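Local coordinates for alginate biosynthesis protein AlgX (Pseudomonas aeruginosa, PDB 4KNC) that takes part in the O-acetylation of the exopolysaccharide alginate, probably as the acetyltransferase itself, and protects the polymer from degradation as it crosses the periplasm, at residues Val83-Thr88 with Trp296-His301. Sequence-based numbering, arbitrary orientation.
Sequences VVYQPT and WEFATH
On the sheet face that carries Val-83, Tyr-85, Trp-296 and Phe-298, the methyl of Thr-300 and the ring of Phe-298 both pack against Tyr-85, from different directions. Thr-300 CG2 sits over one face of the tyrosine ring, 3.9 Å from its centroid and 19° off the normal, a CH-pi contact displaced toward the rim, whereas Phe-298 CE2 meets the ring edge in its plane, 3.8 Å from Tyr-85 CD1. Phe-298 holds CG between its backbone N and carbonyl carbon (chi1 54°), which folds the ring back along its own strand: CE1 lies over the centre of the Trp-296 indole, and CZ reaches Val-83 CG1 at 3.7 Å. The Val-83 and Trp-296 side chains lie next to each other and point the same way, Val-83 CG2 4.0 Å from Trp-296 CE3. Phe-273 adds a further ring to this cluster, and helix 107-123 packs on Val-83 and Tyr-85.

Beneath the side chains, strands 80-85 and 293-298 are parallel neighbours in the sheet. Val-84 uses both its polar backbone atoms, N to Trp-296 O (2.8 Å) and O to Phe-298 N, and Gln-86 N to Phe-298 O extends the ladder. Beyond it a water takes over, donating to Gln-86 O and accepting from Thr-300 N.

On the other face Val-84 and Glu-297 touch through their CB atoms. The extended Gln-86 brings OE1 to a water (2.6 Å) that also donates to Glu-297 OE1; Asn-244 accepts from Gln-86 NE2, while Thr-242 and Ser-245 bind the Glu-297 carboxylate. This polar network lies near, without touching, the inferred proton acceptor His-150 and nucleophile Ser-243, about 6 Å from Gln-86 and 7 Å from Glu-297 between side chains, at the C-terminal ends of parallel strands, as in the SGNH hydrolase fold.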
ATOM      1  N   VAL A  83      -3.506  -2.631 -10.232  1.00 29.88           N
ATOM      2  CA  VAL A  83      -2.272  -2.447  -9.464  1.00 33.66           C
ATOM      3  C   VAL A  83      -1.261  -1.582 -10.228  1.00 39.77           C
ATOM      4  O   VAL A  83      -0.941  -1.836 -11.396  1.00 34.67           O
ATOM      5  CB  VAL A  83      -1.622  -3.795  -8.976  1.00 32.49           C
ATOM      6  CG1 VAL A  83      -0.155  -3.605  -8.634  1.00 26.37           C
ATOM      7  CG2 VAL A  83      -2.356  -4.361  -7.755  1.00 26.79           C
ATOM      8  N   VAL A  84      -0.796  -0.529  -9.567  1.00 36.13           N
ATOM      9  CA  VAL A  84       0.273   0.292 -10.099  1.00 24.31           C
ATOM     10  C   VAL A  84       1.573  -0.139  -9.434  1.00 36.03           C
ATOM     11  O   VAL A  84       1.828   0.177  -8.270  1.00 32.18           O
ATOM     12  CB  VAL A  84      -0.000   1.769  -9.863  1.00 33.37           C
ATOM     13  CG1 VAL A  84       1.268   2.595 -10.150  1.00 23.78           C
ATOM     14  CG2 VAL A  84      -1.180   2.222 -10.759  1.00 30.32           C
ATOM     15  N   TYR A  85       2.372  -0.897 -10.173  1.00 26.71           N
ATOM     16  CA  TYR A  85       3.604  -1.482  -9.669  1.00 27.77           C
ATOM     17  C   TYR A  85       4.734  -0.550 -10.082  1.00 28.50           C
ATOM     18  O   TYR A  85       5.282  -0.675 -11.181  1.00 29.73           O
ATOM     19  CB  TYR A  85       3.788  -2.855 -10.315  1.00 33.40           C
ATOM     20  CG  TYR A  85       4.790  -3.810  -9.672  1.00 40.01           C
ATOM     21  CD1 TYR A  85       4.753  -4.102  -8.303  1.00 38.87           C
ATOM     22  CD2 TYR A  85       5.738  -4.469 -10.454  1.00 25.31           C
ATOM     23  CE1 TYR A  85       5.649  -5.013  -7.735  1.00 25.38           C
ATOM     24  CE2 TYR A  85       6.638  -5.378  -9.895  1.00 25.63           C
ATOM     25  CZ  TYR A  85       6.590  -5.638  -8.542  1.00 29.57           C
ATOM     26  OH  TYR A  85       7.483  -6.530  -8.012  1.00 37.29           O
ATOM     27  N   GLN A  86       5.052   0.411  -9.218  1.00 26.35           N
ATOM     28  CA  GLN A  86       5.982   1.485  -9.582  1.00 23.56           C
ATOM     29  C   GLN A  86       7.349   0.907  -9.975  1.00 29.70           C
ATOM     30  O   GLN A  86       7.944   0.129  -9.237  1.00 29.26           O
ATOM     31  CB  GLN A  86       6.128   2.484  -8.426  1.00 27.39           C
ATOM     32  CG  GLN A  86       6.692   3.849  -8.857  1.00 27.55           C
ATOM     33  CD  GLN A  86       7.077   4.734  -7.664  1.00 35.59           C
ATOM     34  OE1 GLN A  86       7.450   4.232  -6.598  1.00 27.42           O
ATOM     35  NE2 GLN A  86       6.980   6.051  -7.844  1.00 29.36           N
ATOM     36  N   PRO A  87       7.830   1.251 -11.169  1.00 32.83           N
ATOM     37  CA  PRO A  87       9.095   0.665 -11.633  1.00 31.38           C
ATOM     38  C   PRO A  87      10.326   1.267 -10.935  1.00 35.56           C
ATOM     39  O   PRO A  87      10.247   2.331 -10.326  1.00 32.36           O
ATOM     40  CB  PRO A  87       9.100   0.989 -13.129  1.00 24.33           C
ATOM     41  CG  PRO A  87       8.233   2.235 -13.248  1.00 36.95           C
ATOM     42  CD  PRO A  87       7.154   2.053 -12.209  1.00 31.19           C
ATOM     43  N   THR A  88      11.459   0.589 -11.022  1.00 33.61           N
ATOM     44  CA  THR A  88      12.636   1.050 -10.281  1.00 36.23           C
ATOM     45  C   THR A  88      13.294   2.270 -10.923  1.00 33.15           C
ATOM     46  O   THR A  88      13.081   2.575 -12.102  1.00 25.70           O
ATOM     47  CB  THR A  88      13.660  -0.082 -10.064  1.00 35.96           C
ATOM     48  OG1 THR A  88      14.024  -0.661 -11.327  1.00 35.48           O
ATOM     49  CG2 THR A  88      13.064  -1.175  -9.155  1.00 26.58           C
ATOM     50  N   TRP A 296      -4.384   0.511  -6.799  1.00 27.68           N
ATOM     51  CA  TRP A 296      -3.502   0.220  -5.679  1.00 29.53           C
ATOM     52  C   TRP A 296      -2.055   0.408  -6.094  1.00 31.48           C
ATOM     53  O   TRP A 296      -1.540  -0.331  -6.924  1.00 31.89           O
ATOM     54  CB  TRP A 296      -3.760  -1.208  -5.179  1.00 26.43           C
ATOM     55  CG  TRP A 296      -2.972  -1.627  -3.960  1.00 35.44           C
ATOM     56  CD1 TRP A 296      -2.248  -0.827  -3.110  1.00 35.37           C
ATOM     57  CD2 TRP A 296      -2.818  -2.964  -3.478  1.00 30.89           C
ATOM     58  NE1 TRP A 296      -1.665  -1.598  -2.116  1.00 34.06           N
ATOM     59  CE2 TRP A 296      -1.993  -2.909  -2.329  1.00 37.98           C
ATOM     60  CE3 TRP A 296      -3.287  -4.206  -3.910  1.00 33.07           C
ATOM     61  CZ2 TRP A 296      -1.640  -4.050  -1.611  1.00 39.78           C
ATOM     62  CZ3 TRP A 296      -2.940  -5.340  -3.189  1.00 36.24           C
ATOM     63  CH2 TRP A 296      -2.128  -5.252  -2.057  1.00 37.43           C
ATOM     64  N   GLU A 297      -1.410   1.410  -5.501  1.00 28.38           N
ATOM     65  CA  GLU A 297      -0.062   1.812  -5.880  1.00 28.77           C
ATOM     66  C   GLU A 297       0.970   1.488  -4.792  1.00 34.49           C
ATOM     67  O   GLU A 297       0.789   1.843  -3.624  1.00 34.26           O
ATOM     68  CB  GLU A 297      -0.039   3.312  -6.199  1.00 23.78           C
ATOM     69  CG  GLU A 297       1.368   3.916  -6.283  1.00 24.88           C
ATOM     70  CD  GLU A 297       1.874   4.463  -4.927  1.00 35.78           C
ATOM     71  OE1 GLU A 297       2.976   4.052  -4.503  1.00 29.72           O
ATOM     72  OE2 GLU A 297       1.180   5.297  -4.291  1.00 37.41           O
ATOM     73  N   PHE A 298       2.047   0.815  -5.189  1.00 33.38           N
ATOM     74  CA  PHE A 298       3.175   0.534  -4.301  1.00 30.43           C
ATOM     75  C   PHE A 298       4.421   0.208  -5.127  1.00 34.71           C
ATOM     76  O   PHE A 298       4.330  -0.019  -6.339  1.00 31.88           O
ATOM     77  CB  PHE A 298       2.843  -0.611  -3.339  1.00 26.51           C
ATOM     78  CG  PHE A 298       2.363  -1.864  -4.019  1.00 25.30           C
ATOM     79  CD1 PHE A 298       1.015  -2.039  -4.306  1.00 27.39           C
ATOM     80  CD2 PHE A 298       3.259  -2.868  -4.375  1.00 27.84           C
ATOM     81  CE1 PHE A 298       0.558  -3.194  -4.948  1.00 28.55           C
ATOM     82  CE2 PHE A 298       2.814  -4.027  -5.013  1.00 28.89           C
ATOM     83  CZ  PHE A 298       1.455  -4.187  -5.301  1.00 27.75           C
ATOM     84  N   ALA A 299       5.578   0.170  -4.471  1.00 28.27           N
ATOM     85  CA  ALA A 299       6.838  -0.093  -5.147  1.00 26.94           C
ATOM     86  C   ALA A 299       7.320  -1.541  -5.014  1.00 33.87           C
ATOM     87  O   ALA A 299       6.670  -2.383  -4.401  1.00 34.35           O
ATOM     88  CB  ALA A 299       7.923   0.878  -4.665  1.00 30.83           C
ATOM     89  N   THR A 300       8.492  -1.812  -5.571  1.00 29.92           N
ATOM     90  CA  THR A 300       8.925  -3.184  -5.802  1.00 27.95           C
ATOM     91  C   THR A 300       9.664  -3.854  -4.635  1.00 38.19           C
ATOM     92  O   THR A 300      10.095  -4.997  -4.767  1.00 41.98           O
ATOM     93  CB  THR A 300       9.815  -3.251  -7.070  1.00 28.42           C
ATOM     94  OG1 THR A 300      10.931  -2.349  -6.931  1.00 30.53           O
ATOM     95  CG2 THR A 300       9.002  -2.855  -8.307  1.00 33.05           C
ATOM     96  N   HIS A 301       9.815  -3.159  -3.504  1.00 33.90           N
ATOM     97  CA  HIS A 301      10.599  -3.716  -2.396  1.00 38.06           C
ATOM     98  C   HIS A 301       9.753  -4.360  -1.302  1.00 37.99           C
ATOM     99  O   HIS A 301      10.289  -4.911  -0.357  1.00 41.57           O
ATOM    100  CB  HIS A 301      11.533  -2.655  -1.781  1.00 27.25           C
ATOM    101  CG  HIS A 301      10.808  -1.493  -1.172  1.00 37.02           C
ATOM    102  ND1 HIS A 301      10.289  -0.459  -1.925  1.00 35.35           N
ATOM    103  CD2 HIS A 301      10.504  -1.208   0.119  1.00 30.92           C
ATOM    104  CE1 HIS A 301       9.709   0.420  -1.125  1.00 35.13           C
ATOM    105  NE2 HIS A 301       9.833  -0.006   0.122  1.00 31.67           N
TER
HETATM  106  O   HOH W   1       7.706  -7.024  -5.455  1.00 43.83           O
HETATM  107  O   HOH W   2       9.906   0.014  -7.305  1.00 32.29           O
HETATM  108  O   HOH W   3       5.927   3.619  -4.608  1.00 50.46           O